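Side-chain contacts in superoxide dismutase (Chaetomium thermophilum, PDB 4BR6), which catalyses the dismutation of superoxide to hydrogen peroxide and dioxygen at a manganese centre: residues B[75-80]-B[124-129]; B[94-99]-B[188-193]; B[108-113]-B[180-185]; B[129-134]-B[192-197]. All coordinates share one frame; numbering follows the deposited sequence.

Contact 1: residues B[75-80]-B[124-129]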
loop_
_atom_site.group_PDB
_atom_site.type_symbol
_atom_site.label_atom_id
_atom_site.label_comp_id
_atom_site.label_asym_id
_atom_site.label_seq_id
_atom_site.Cartn_x
_atom_site.Cartn_y
_atom_site.Cartn_z
ATOM N N THR B 75 15.942 -14.362 9.391
ATOM C CA THR B 75 17.220 -14.482 10.083
ATOM C C THR B 75 17.063 -14.108 11.542
ATOM O O THR B 75 17.439 -14.878 12.426
ATOM C CB THR B 75 18.312 -13.616 9.453
ATOM O OG1 THR B 75 18.687 -14.201 8.200
ATOM C CG2 THR B 75 19.541 -13.556 10.363
ATOM N N LEU B 76 16.517 -12.925 11.798
ATOM C CA LEU B 76 16.267 -12.498 13.170
ATOM C C LEU B 76 15.270 -13.403 13.899
ATOM O O LEU B 76 15.430 -13.659 15.083
ATOM C CB LEU B 76 15.745 -11.067 13.205
ATOM C CG LEU B 76 16.691 -9.978 12.713
ATOM C CD1 LEU B 76 15.963 -8.645 12.787
ATOM C CD2 LEU B 76 17.964 -9.930 13.512
ATOM N N PHE B 77 14.238 -13.865 13.194
ATOM C CA PHE B 77 13.226 -14.748 13.780
ATOM C C PHE B 77 13.870 -15.996 14.412
ATOM O O PHE B 77 13.646 -16.286 15.580
ATOM C CB PHE B 77 12.197 -15.168 12.720
ATOM C CG PHE B 77 10.967 -15.849 13.277
ATOM C CD1 PHE B 77 10.334 -15.384 14.423
ATOM C CD2 PHE B 77 10.415 -16.944 12.624
ATOM C CE1 PHE B 77 9.207 -16.012 14.908
ATOM C CE2 PHE B 77 9.278 -17.567 13.119
ATOM C CZ PHE B 77 8.680 -17.101 14.248
ATOM N N TRP B 78 14.679 -16.722 13.646
ATOM C CA TRP B 78 15.307 -17.928 14.162
ATOM C C TRP B 78 16.145 -17.629 15.392
ATOM O O TRP B 78 16.172 -18.415 16.344
ATOM C CB TRP B 78 16.213 -18.576 13.119
ATOM C CG TRP B 78 15.619 -18.793 11.779
ATOM C CD1 TRP B 78 16.238 -18.589 10.601
ATOM C CD2 TRP B 78 14.300 -19.268 11.466
ATOM N NE1 TRP B 78 15.402 -18.889 9.574
ATOM C CE2 TRP B 78 14.201 -19.304 10.071
ATOM C CE3 TRP B 78 13.197 -19.648 12.222
ATOM C CZ2 TRP B 78 13.049 -19.714 9.412
ATOM C CZ3 TRP B 78 12.055 -20.059 11.568
ATOM C CH2 TRP B 78 11.989 -20.088 10.180
ATOM N N GLU B 79 16.838 -16.494 15.353
ATOM C CA GLU B 79 17.706 -16.081 16.442
ATOM C C GLU B 79 16.948 -15.811 17.729
ATOM O O GLU B 79 17.508 -16.018 18.809
ATOM C CB GLU B 79 18.461 -14.816 16.064
ATOM C CG GLU B 79 19.486 -14.987 14.987
ATOM C CD GLU B 79 20.217 -13.684 14.724
ATOM O OE1 GLU B 79 19.820 -12.658 15.325
ATOM O OE2 GLU B 79 21.174 -13.673 13.928
ATOM N N ASN B 80 15.702 -15.331 17.635
ATOM C CA ASN B 80 14.916 -15.089 18.860
ATOM C C ASN B 80 13.937 -16.220 19.179
ATOM O O ASN B 80 12.920 -16.020 19.827
ATOM C CB ASN B 80 14.289 -13.662 18.962
ATOM C CG ASN B 80 13.121 -13.399 17.991
ATOM O OD1 ASN B 80 13.161 -12.441 17.213
ATOM N ND2 ASN B 80 12.056 -14.195 18.086
ATOM N N SER B 124 -0.724 -10.909 5.172
ATOM C CA SER B 124 0.525 -11.465 5.675
ATOM C C SER B 124 1.335 -10.380 6.348
ATOM O O SER B 124 1.382 -9.266 5.862
ATOM C CB SER B 124 1.361 -12.021 4.536
ATOM O OG SER B 124 0.642 -12.994 3.801
ATOM N N GLY B 125 2.017 -10.690 7.439
ATOM C CA GLY B 125 2.799 -9.664 8.088
ATOM C C GLY B 125 3.532 -10.148 9.318
ATOM O O GLY B 125 3.525 -11.334 9.634
ATOM N N TRP B 126 4.163 -9.203 10.007
ATOM C CA TRP B 126 5.021 -9.487 11.128
ATOM C C TRP B 126 4.688 -8.485 12.204
ATOM O O TRP B 126 4.379 -7.338 11.893
ATOM C CB TRP B 126 6.477 -9.239 10.742
ATOM C CG TRP B 126 7.102 -10.271 9.870
ATOM C CD1 TRP B 126 6.998 -10.375 8.519
ATOM C CD2 TRP B 126 7.951 -11.343 10.289
ATOM N NE1 TRP B 126 7.721 -11.453 8.068
ATOM C CE2 TRP B 126 8.313 -12.064 9.137
ATOM C CE3 TRP B 126 8.440 -11.762 11.524
ATOM C CZ2 TRP B 126 9.140 -13.172 9.186
ATOM C CZ3 TRP B 126 9.257 -12.865 11.567
ATOM C CH2 TRP B 126 9.600 -13.555 10.407
ATOM N N ALA B 127 4.790 -8.895 13.463
ATOM C CA ALA B 127 4.820 -7.931 14.568
ATOM C C ALA B 127 6.195 -7.978 15.233
ATOM O O ALA B 127 6.817 -9.046 15.332
ATOM C CB ALA B 127 3.711 -8.197 15.592
ATOM N N TRP B 128 6.653 -6.808 15.677
ATOM C CA TRP B 128 7.964 -6.644 16.277
ATOM C C TRP B 128 7.867 -5.820 17.537
ATOM O O TRP B 128 7.095 -4.869 17.597
ATOM C CB TRP B 128 8.897 -5.905 15.331
ATOM C CG TRP B 128 9.148 -6.629 14.042
ATOM C CD1 TRP B 128 8.388 -6.597 12.918
ATOM C CD2 TRP B 128 10.243 -7.505 13.763
ATOM N NE1 TRP B 128 8.943 -7.395 11.946
ATOM C CE2 TRP B 128 10.081 -7.965 12.444
ATOM C CE3 TRP B 128 11.342 -7.945 14.502
ATOM C CZ2 TRP B 128 10.974 -8.841 11.851
ATOM C CZ3 TRP B 128 12.232 -8.814 13.909
ATOM C CH2 TRP B 128 12.042 -9.252 12.599
ATOM N N LEU B 129 8.648 -6.205 18.543
ATOM C CA LEU B 129 9.077 -5.288 19.581
ATOM C C LEU B 129 10.275 -4.540 18.997
ATOM O O LEU B 129 11.250 -5.163 18.574
ATOM C CB LEU B 129 9.515 -6.056 20.829
ATOM C CG LEU B 129 10.217 -5.254 21.930
ATOM C CD1 LEU B 129 9.320 -4.141 22.454
ATOM C CD2 LEU B 129 10.644 -6.185 23.050
#

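Contact 2: residues B[94-99]-B[188-193]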
loop_
_atom_site.group_PDB
_atom_site.type_symbol
_atom_site.label_atom_id
_atom_site.label_comp_id
_atom_site.label_asym_id
_atom_site.label_seq_id
_atom_site.Cartn_x
_atom_site.Cartn_y
_atom_site.Cartn_z
ATOM N N GLY B 94 16.712 -7.962 33.951
ATOM C CA GLY B 94 17.706 -6.906 33.881
ATOM C C GLY B 94 17.168 -5.639 33.251
ATOM O O GLY B 94 16.016 -5.268 33.475
ATOM N N ALA B 95 18.006 -4.990 32.446
ATOM C CA ALA B 95 17.679 -3.700 31.844
ATOM C C ALA B 95 16.517 -3.815 30.887
ATOM O O ALA B 95 15.769 -2.859 30.695
ATOM C CB ALA B 95 18.887 -3.131 31.102
ATOM N N LEU B 96 16.383 -4.981 30.270
ATOM C CA LEU B 96 15.323 -5.201 29.309
ATOM C C LEU B 96 13.986 -5.181 30.033
ATOM O O LEU B 96 13.092 -4.420 29.652
ATOM C CB LEU B 96 15.532 -6.516 28.566
ATOM C CG LEU B 96 14.513 -6.879 27.478
ATOM C CD1 LEU B 96 14.198 -5.714 26.549
ATOM C CD2 LEU B 96 15.083 -8.029 26.694
ATOM N N LYS B 97 13.873 -5.996 31.087
ATOM C CA LYS B 97 12.651 -6.089 31.888
ATOM C C LYS B 97 12.182 -4.720 32.372
ATOM O O LYS B 97 10.980 -4.424 32.349
ATOM C CB LYS B 97 12.850 -7.026 33.085
ATOM C CG LYS B 97 11.714 -6.979 34.118
ATOM C CD LYS B 97 11.583 -8.311 34.866
ATOM C CE LYS B 97 10.378 -8.365 35.809
ATOM N NZ LYS B 97 10.567 -7.537 37.035
ATOM N N LYS B 98 13.131 -3.892 32.809
ATOM C CA LYS B 98 12.812 -2.558 33.288
ATOM C C LYS B 98 12.347 -1.665 32.145
ATOM O O LYS B 98 11.524 -0.770 32.345
ATOM C CB LYS B 98 14.010 -1.924 34.001
ATOM C CG LYS B 98 14.259 -2.471 35.403
ATOM C CD LYS B 98 14.491 -1.360 36.443
ATOM C CE LYS B 98 13.197 -0.616 36.804
ATOM N NZ LYS B 98 13.341 0.330 37.957
ATOM N N ALA B 99 12.882 -1.902 30.950
ATOM C CA ALA B 99 12.499 -1.123 29.771
ATOM C C ALA B 99 11.113 -1.538 29.301
ATOM O O ALA B 99 10.293 -0.691 28.931
ATOM C CB ALA B 99 13.504 -1.307 28.646
ATOM N N LYS B 188 17.257 -13.965 25.741
ATOM C CA LYS B 188 18.674 -13.651 25.842
ATOM C C LYS B 188 19.135 -12.976 24.549
ATOM O O LYS B 188 19.898 -12.017 24.574
ATOM C CB LYS B 188 19.479 -14.916 26.150
ATOM C CG LYS B 188 20.983 -14.765 26.038
ATOM C CD LYS B 188 21.732 -15.744 26.946
ATOM C CE LYS B 188 21.178 -17.155 26.886
ATOM N NZ LYS B 188 21.153 -17.714 25.511
ATOM N N THR B 189 18.647 -13.450 23.413
ATOM C CA THR B 189 18.963 -12.792 22.142
ATOM C C THR B 189 18.412 -11.368 22.141
ATOM O O THR B 189 19.086 -10.440 21.728
ATOM C CB THR B 189 18.364 -13.544 20.941
ATOM O OG1 THR B 189 18.918 -14.856 20.878
ATOM C CG2 THR B 189 18.656 -12.825 19.643
ATOM N N VAL B 190 17.172 -11.212 22.589
ATOM C CA VAL B 190 16.515 -9.904 22.594
ATOM C C VAL B 190 17.296 -8.897 23.424
ATOM O O VAL B 190 17.451 -7.755 23.029
ATOM C CB VAL B 190 15.083 -10.001 23.162
ATOM C CG1 VAL B 190 14.401 -8.626 23.177
ATOM C CG2 VAL B 190 14.281 -11.017 22.368
ATOM N N ALA B 191 17.785 -9.329 24.579
ATOM C CA ALA B 191 18.508 -8.440 25.479
ATOM C C ALA B 191 19.866 -8.058 24.911
ATOM O O ALA B 191 20.387 -6.979 25.206
ATOM C CB ALA B 191 18.669 -9.101 26.837
ATOM N N GLN B 192 20.451 -8.944 24.114
ATOM C CA GLN B 192 21.680 -8.626 23.398
ATOM C C GLN B 192 21.419 -7.508 22.408
ATOM O O GLN B 192 22.143 -6.521 22.379
ATOM C CB GLN B 192 22.223 -9.859 22.675
ATOM C CG GLN B 192 23.160 -10.709 23.517
ATOM C CD GLN B 192 23.027 -12.191 23.257
ATOM O OE1 GLN B 192 22.874 -12.634 22.115
ATOM N NE2 GLN B 192 23.079 -12.977 24.328
ATOM N N ARG B 193 20.370 -7.660 21.606
ATOM C CA ARG B 193 19.986 -6.634 20.643
ATOM C C ARG B 193 19.682 -5.325 21.358
ATOM O O ARG B 193 20.073 -4.249 20.901
ATOM C CB ARG B 193 18.752 -7.084 19.867
ATOM C CG ARG B 193 18.983 -8.326 19.055
ATOM C CD ARG B 193 17.679 -8.866 18.523
ATOM N NE ARG B 193 17.883 -9.967 17.592
ATOM C CZ ARG B 193 16.908 -10.740 17.122
ATOM N NH1 ARG B 193 15.653 -10.539 17.494
ATOM N NH2 ARG B 193 17.192 -11.716 16.275
#

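Contact 3: residues B[108-113]-B[180-185]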
loop_
_atom_site.group_PDB
_atom_site.type_symbol
_atom_site.label_atom_id
_atom_site.label_comp_id
_atom_site.label_asym_id
_atom_site.label_seq_id
_atom_site.Cartn_x
_atom_site.Cartn_y
_atom_site.Cartn_z
ATOM N N GLU B 108 3.506 -8.748 30.984
ATOM C CA GLU B 108 2.216 -9.322 30.632
ATOM C C GLU B 108 1.393 -8.405 29.724
ATOM O O GLU B 108 0.787 -8.874 28.773
ATOM C CB GLU B 108 1.425 -9.653 31.892
ATOM C CG GLU B 108 0.146 -10.425 31.624
ATOM C CD GLU B 108 -0.019 -11.625 32.543
ATOM O OE1 GLU B 108 0.960 -12.380 32.722
ATOM O OE2 GLU B 108 -1.133 -11.815 33.079
ATOM N N THR B 109 1.363 -7.112 30.032
ATOM C CA THR B 109 0.611 -6.148 29.228
ATOM C C THR B 109 1.221 -6.003 27.827
ATOM O O THR B 109 0.501 -5.903 26.827
ATOM C CB THR B 109 0.553 -4.770 29.918
ATOM O OG1 THR B 109 -0.304 -4.848 31.060
ATOM C CG2 THR B 109 0.004 -3.702 28.988
ATOM N N PHE B 110 2.546 -5.975 27.761
ATOM C CA PHE B 110 3.250 -5.965 26.483
ATOM C C PHE B 110 2.871 -7.193 25.662
ATOM O O PHE B 110 2.648 -7.107 24.453
ATOM C CB PHE B 110 4.767 -5.944 26.703
ATOM C CG PHE B 110 5.558 -6.537 25.562
ATOM C CD1 PHE B 110 5.740 -5.843 24.386
ATOM C CD2 PHE B 110 6.099 -7.804 25.659
ATOM C CE1 PHE B 110 6.452 -6.400 23.339
ATOM C CE2 PHE B 110 6.815 -8.353 24.603
ATOM C CZ PHE B 110 6.990 -7.651 23.459
ATOM N N ARG B 111 2.823 -8.339 26.341
ATOM C CA ARG B 111 2.484 -9.627 25.741
ATOM C C ARG B 111 1.049 -9.644 25.220
ATOM O O ARG B 111 0.753 -10.241 24.182
ATOM C CB ARG B 111 2.657 -10.724 26.792
ATOM C CG ARG B 111 2.396 -12.128 26.300
ATOM C CD ARG B 111 2.712 -13.168 27.376
ATOM N NE ARG B 111 2.152 -14.470 27.020
ATOM C CZ ARG B 111 2.675 -15.648 27.357
ATOM N NH1 ARG B 111 3.797 -15.713 28.072
ATOM N NH2 ARG B 111 2.074 -16.771 26.965
ATOM N N LYS B 112 0.161 -9.008 25.975
ATOM C CA LYS B 112 -1.234 -8.822 25.578
ATOM C C LYS B 112 -1.356 -7.947 24.341
ATOM O O LYS B 112 -2.035 -8.296 23.379
ATOM C CB LYS B 112 -2.000 -8.179 26.738
ATOM C CG LYS B 112 -3.506 -8.088 26.560
ATOM C CD LYS B 112 -4.155 -7.576 27.838
ATOM C CE LYS B 112 -4.781 -6.212 27.660
ATOM N NZ LYS B 112 -3.826 -5.207 27.113
ATOM N N GLN B 113 -0.693 -6.801 24.365
ATOM C CA GLN B 113 -0.801 -5.867 23.263
ATOM C C GLN B 113 -0.171 -6.426 22.000
ATOM O O GLN B 113 -0.666 -6.185 20.898
ATOM C CB GLN B 113 -0.156 -4.541 23.642
ATOM C CG GLN B 113 -1.029 -3.746 24.580
ATOM C CD GLN B 113 -0.322 -2.562 25.164
ATOM O OE1 GLN B 113 0.894 -2.440 25.059
ATOM N NE2 GLN B 113 -1.082 -1.674 25.793
ATOM N N ALA B 180 0.983 -19.655 22.170
ATOM C CA ALA B 180 1.965 -20.716 22.345
ATOM C C ALA B 180 3.422 -20.259 22.125
ATOM O O ALA B 180 4.323 -20.709 22.834
ATOM C CB ALA B 180 1.635 -21.900 21.424
ATOM N N ILE B 181 3.664 -19.368 21.166
ATOM C CA ILE B 181 5.044 -19.083 20.750
ATOM C C ILE B 181 5.893 -18.443 21.852
ATOM O O ILE B 181 7.113 -18.541 21.840
ATOM C CB ILE B 181 5.093 -18.190 19.478
ATOM C CG1 ILE B 181 6.516 -18.142 18.900
ATOM C CG2 ILE B 181 4.571 -16.795 19.796
ATOM C CD1 ILE B 181 6.592 -17.550 17.494
ATOM N N TRP B 182 5.250 -17.776 22.797
ATOM C CA TRP B 182 5.984 -17.132 23.879
ATOM C C TRP B 182 6.821 -18.130 24.660
ATOM O O TRP B 182 7.797 -17.753 25.295
ATOM C CB TRP B 182 5.030 -16.383 24.810
ATOM C CG TRP B 182 4.334 -15.273 24.080
ATOM C CD1 TRP B 182 3.158 -15.358 23.419
ATOM C CD2 TRP B 182 4.803 -13.931 23.896
ATOM N NE1 TRP B 182 2.848 -14.155 22.840
ATOM C CE2 TRP B 182 3.845 -13.261 23.116
ATOM C CE3 TRP B 182 5.939 -13.235 24.311
ATOM C CZ2 TRP B 182 3.976 -11.924 22.756
ATOM C CZ3 TRP B 182 6.070 -11.906 23.947
ATOM C CH2 TRP B 182 5.092 -11.265 23.178
ATOM N N ASN B 183 6.437 -19.404 24.598
ATOM C CA ASN B 183 7.171 -20.463 25.279
ATOM C C ASN B 183 8.532 -20.767 24.686
ATOM O O ASN B 183 9.343 -21.444 25.325
ATOM C CB ASN B 183 6.359 -21.752 25.302
ATOM C CG ASN B 183 5.198 -21.674 26.246
ATOM O OD1 ASN B 183 5.372 -21.761 27.463
ATOM N ND2 ASN B 183 4.006 -21.495 25.700
ATOM N N VAL B 184 8.773 -20.276 23.474
ATOM C CA VAL B 184 10.028 -20.534 22.778
ATOM C C VAL B 184 10.736 -19.261 22.290
ATOM O O VAL B 184 11.582 -19.338 21.410
ATOM C CB VAL B 184 9.827 -21.522 21.582
ATOM C CG1 VAL B 184 9.520 -22.938 22.092
ATOM C CG2 VAL B 184 8.725 -21.043 20.652
ATOM N N ILE B 185 10.415 -18.104 22.872
ATOM C CA ILE B 185 11.116 -16.850 22.546
ATOM C C ILE B 185 12.438 -16.729 23.297
ATOM O O ILE B 185 12.455 -16.794 24.514
ATOM C CB ILE B 185 10.269 -15.596 22.903
ATOM C CG1 ILE B 185 8.966 -15.589 22.108
ATOM C CG2 ILE B 185 11.056 -14.303 22.642
ATOM C CD1 ILE B 185 9.157 -15.589 20.606
#

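Contact 4: residues B[129-134]-B[192-197]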
loop_
_atom_site.group_PDB
_atom_site.type_symbol
_atom_site.label_atom_id
_atom_site.label_comp_id
_atom_site.label_asym_id
_atom_site.label_seq_id
_atom_site.Cartn_x
_atom_site.Cartn_y
_atom_site.Cartn_z
ATOM N N LEU B 129 8.648 -6.205 18.543
ATOM C CA LEU B 129 9.077 -5.288 19.581
ATOM C C LEU B 129 10.275 -4.540 18.997
ATOM O O LEU B 129 11.250 -5.163 18.574
ATOM C CB LEU B 129 9.515 -6.056 20.829
ATOM C CG LEU B 129 10.217 -5.254 21.930
ATOM C CD1 LEU B 129 9.320 -4.141 22.454
ATOM C CD2 LEU B 129 10.644 -6.185 23.050
ATOM N N ALA B 130 10.218 -3.216 18.946
ATOM C CA ALA B 130 11.312 -2.448 18.364
ATOM C C ALA B 130 11.736 -1.322 19.293
ATOM O O ALA B 130 10.969 -0.903 20.152
ATOM C CB ALA B 130 10.931 -1.902 17.009
ATOM N N LYS B 131 12.950 -0.823 19.083
ATOM C CA LYS B 131 13.530 0.208 19.938
ATOM C C LYS B 131 13.936 1.452 19.152
ATOM O O LYS B 131 14.718 1.367 18.197
ATOM C CB LYS B 131 14.760 -0.346 20.647
ATOM C CG LYS B 131 15.371 0.605 21.656
ATOM C CD LYS B 131 16.571 -0.031 22.347
ATOM C CE LYS B 131 17.106 0.839 23.465
ATOM N NZ LYS B 131 18.375 0.303 24.036
ATOM N N ASP B 132 13.420 2.606 19.568
ATOM C CA ASP B 132 13.766 3.876 18.924
ATOM C C ASP B 132 15.255 4.141 19.079
ATOM O O ASP B 132 15.792 4.068 20.181
ATOM C CB ASP B 132 12.967 5.034 19.529
ATOM C CG ASP B 132 13.236 6.354 18.833
ATOM O OD1 ASP B 132 14.302 6.946 19.074
ATOM O OD2 ASP B 132 12.390 6.790 18.034
ATOM N N LYS B 133 15.914 4.458 17.970
ATOM C CA LYS B 133 17.371 4.505 17.928
ATOM C C LYS B 133 17.968 5.653 18.730
ATOM O O LYS B 133 19.160 5.636 19.045
ATOM C CB LYS B 133 17.871 4.547 16.474
ATOM C CG LYS B 133 17.569 5.833 15.708
ATOM C CD LYS B 133 18.288 5.835 14.363
ATOM C CE LYS B 133 17.935 7.026 13.486
ATOM N NZ LYS B 133 18.313 8.332 14.076
ATOM N N ASP B 134 17.134 6.629 19.083
ATOM C CA ASP B 134 17.603 7.852 19.721
ATOM C C ASP B 134 17.217 7.889 21.196
ATOM O O ASP B 134 18.054 8.187 22.050
ATOM C CB ASP B 134 17.054 9.090 19.000
ATOM C CG ASP B 134 17.724 9.333 17.650
ATOM O OD1 ASP B 134 18.968 9.388 17.600
ATOM O OD2 ASP B 134 17.014 9.464 16.633
ATOM N N GLN B 192 20.451 -8.944 24.114
ATOM C CA GLN B 192 21.680 -8.626 23.398
ATOM C C GLN B 192 21.419 -7.508 22.408
ATOM O O GLN B 192 22.143 -6.521 22.379
ATOM C CB GLN B 192 22.223 -9.859 22.675
ATOM C CG GLN B 192 23.160 -10.709 23.517
ATOM C CD GLN B 192 23.027 -12.191 23.257
ATOM O OE1 GLN B 192 22.874 -12.634 22.115
ATOM N NE2 GLN B 192 23.079 -12.977 24.328
ATOM N N ARG B 193 20.370 -7.660 21.606
ATOM C CA ARG B 193 19.986 -6.634 20.643
ATOM C C ARG B 193 19.682 -5.325 21.358
ATOM O O ARG B 193 20.073 -4.249 20.901
ATOM C CB ARG B 193 18.752 -7.084 19.867
ATOM C CG ARG B 193 18.983 -8.326 19.055
ATOM C CD ARG B 193 17.679 -8.866 18.523
ATOM N NE ARG B 193 17.883 -9.967 17.592
ATOM C CZ ARG B 193 16.908 -10.740 17.122
ATOM N NH1 ARG B 193 15.653 -10.539 17.494
ATOM N NH2 ARG B 193 17.192 -11.716 16.275
ATOM N N PHE B 194 18.981 -5.438 22.483
ATOM C CA PHE B 194 18.603 -4.282 23.288
ATOM C C PHE B 194 19.825 -3.484 23.727
ATOM O O PHE B 194 19.768 -2.260 23.835
ATOM C CB PHE B 194 17.827 -4.726 24.530
ATOM C CG PHE B 194 17.420 -3.591 25.437
ATOM C CD1 PHE B 194 16.310 -2.816 25.151
ATOM C CD2 PHE B 194 18.141 -3.306 26.587
ATOM C CE1 PHE B 194 15.932 -1.795 25.980
ATOM C CE2 PHE B 194 17.757 -2.266 27.414
ATOM C CZ PHE B 194 16.650 -1.517 27.107
ATOM N N GLU B 195 20.927 -4.181 23.987
ATOM C CA GLU B 195 22.138 -3.537 24.499
ATOM C C GLU B 195 22.841 -2.782 23.380
ATOM O O GLU B 195 23.428 -1.734 23.615
ATOM C CB GLU B 195 23.080 -4.579 25.128
ATOM C CG GLU B 195 24.424 -4.042 25.655
ATOM C CD GLU B 195 24.268 -3.054 26.797
ATOM O OE1 GLU B 195 23.259 -3.146 27.524
ATOM O OE2 GLU B 195 25.151 -2.182 26.969
ATOM N N LYS B 196 22.753 -3.310 22.162
ATOM C CA LYS B 196 23.463 -2.744 21.016
ATOM C C LYS B 196 22.623 -1.790 20.163
ATOM O O LYS B 196 23.058 -1.374 19.086
ATOM C CB LYS B 196 23.992 -3.868 20.130
ATOM C CG LYS B 196 24.969 -4.795 20.837
ATOM C CD LYS B 196 25.850 -5.557 19.842
ATOM C CE LYS B 196 27.033 -4.703 19.368
ATOM N NZ LYS B 196 27.824 -5.332 18.270
ATOM N N ALA B 197 21.427 -1.443 20.641
ATOM C CA ALA B 197 20.547 -0.507 19.942
ATOM C C ALA B 197 20.013 0.546 20.904
ATOM O O ALA B 197 20.455 0.624 22.049
ATOM C CB ALA B 197 19.406 -1.236 19.295
#

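Contact 1: residues B[75-80]-B[124-129]
The end of helix 61-79 and the first residues of strand 125-132 stand well apart, F77 and W128 being the nearest pair of CA atoms at 10.0 Å, and the side chains of L76, F77, W126 and W128 bridge that distance. W126 presents the far edge of its six-membered ring to F77 in a T-shaped (edge-to-face) pair, with centroids 5.4 Å apart and planes at 88°. The indole reaches the root of the phenyl group: W126 CH2 is 3.8 Å from F77 CB, and W126 CZ3 is equally near F77 CG. CG anti to the backbone nitrogen (chi1 -168°) swings the F77 ring out to where the W126 edge arrives. This pairing joins the alpha-hairpin and C-terminal domains of the iron/manganese superoxide dismutase fold, right beside the metal. The W126 side chain lies about 4 Å from the manganese ion at nearest atoms, and D160, a ligand seen in this structure, touches both W126 and F77. An alanine in place of F77 would probably take away the face that receives the W126 edge, leaving the indole less firmly placed beside D160. The W126 indole NH bonds to Q146, while W128 CZ2 lies over one indole face, towards its rim. L76 crosses W128 at about a right angle, its CD1 methyl 3.9 Å from W128 CZ3. P155 of strand 153-160 touches both L76 and W128.

Contact 2: residues B[94-99]-B[188-193]
V190 and A191 receive a single leucine, L96, where helix 187-195 comes close to helix 94-104; the L96 and A191 CA atoms are only 5.9 Å apart. Going along 188-193, T189 turns its hydroxyl to another neighbour, hydrogen-bonding the carbonyl oxygen of E79. V190 follows and points at the opposing helix, its CG1 methyl 3.6 Å from L96 CD2; the two side chains cross at about a right angle. V190 also packs on L156 and M157 of strand 153-160, so it touches both helix 94-104 and the sheet of the C-terminal domain. At A191 the same L96 CD2 meets the backbone as well as the methyl group, at 3.7 Å from A191 CA and 3.7 Å from A191 CB. L96 holds CG anti to its backbone nitrogen (chi1 -178°), carrying the end of the side chain across to the neighbouring helix. One turn after T189, R193 turns to E79 in a salt bridge, and T189 CG2 lies over one face of the R193 guanidinium, towards the rim. Between 94-99 and 188-193 only carbon touches carbon: one leucine methyl against a valine branch and an alanine, an apolar contact that depends on shape and close approach, with the polar groups of T189 and R193 committed elsewhere.

Contact 3: residues B[108-113]-B[180-185]
A guanidinium-indole stack, R111 flat on W182, joins helix 107-119 to the loop between helices 174-180 and 187-195, within the alpha/beta C-terminal domain of the iron/manganese superoxide dismutase fold. The two flat groups have their centres 4.2 Å apart and their planes at 16°. The guanidinium sits towards the root of the indole: R111 CZ is 3.5 Å from W182 CB, and R111 NE is 3.7 Å from W182 CG. Further back along the arginine, CG stands over the middle of the six-membered ring in a CH-pi contact, 3.8 Å from its centroid. Both ends of the side chain can cover one face because R111 is extended from CG to NE and runs past the indole in the opposite direction. The guanidinium charge is met by E179 in a salt bridge through NH2, which probably helps to keep the flat group in place. F110 approaches the far edge of the same indole, its CE2 3.7 Å from W182 CH2, with the ring planes nearly perpendicular at 89°. W187 packs against both F110 and W182, and the indole NH of W182 bonds to N115 OD1, so the polar atom of this buried residue has a partner in helix 107-119. Next to the tryptophan in sequence, the turn is tied locally: A180 O accepts hydrogen bonds from N183 ND2, at 3.0 Å, and from N183 N, both from the same face of its carbonyl plane.

Contact 4: residues B[129-134]-B[192-197]
K131 and F194 cross at about a right angle, the lysine coming in over one face of the phenyl ring. Its ammonium nitrogen NZ stands 3.9 Å from the F194 ring centroid and 15° off the ring normal, a cation-pi contact. The lysine starts with CG anti to the backbone nitrogen (chi1 -175°) and stays extended throughout, a straight chain that carries NZ from the strand to the helix end. At its tip K131 NZ also gives two hydrogen bonds to backbone oxygens, with F194 O and A197 O each 2.9 Å away. The two acceptors are met differently: the nitrogen lies in the carbonyl plane of F194 but well above that of A197. Three interactions thus hold the ammonium group, two with backbone oxygens and one with a ring face. A leucine in place of K131 would probably leave the F194 and A197 carbonyl oxygens without this donor and free the last residues of the chain to move. F194 itself packs on A95, L96 and A99 of helix 94-104. Just past K131 the strand ends in an Asx turn, D132 OD1 accepting the D134 backbone NH at 2.8 Å. A strand lysine bonded to a carbonyl oxygen in the last turn of helix 187-195 and to that of the chain's last residue here ties the C-terminus to the antiparallel sheet of the C-terminal domain.

Contact 1 is the core of the set, its centre about 1 Å from the centre of the chain, where aromatic rings meet beside the metal; contacts 2 and 3 are also buried but lie farther out, and contact 4 is at the surface. Strand 125-132 serves contacts 1 and 4, and helix 187-195 serves contacts 2 and 4. R193 of that helix reaches back to contact 1 through L76 O. F110 of contact 3 touches L129 of the shared strand. Chemistry changes with place: aliphatic packing in contact 2, mainly aromatic packing in contact 1, charge laid on an aromatic face in contacts 3 and 4.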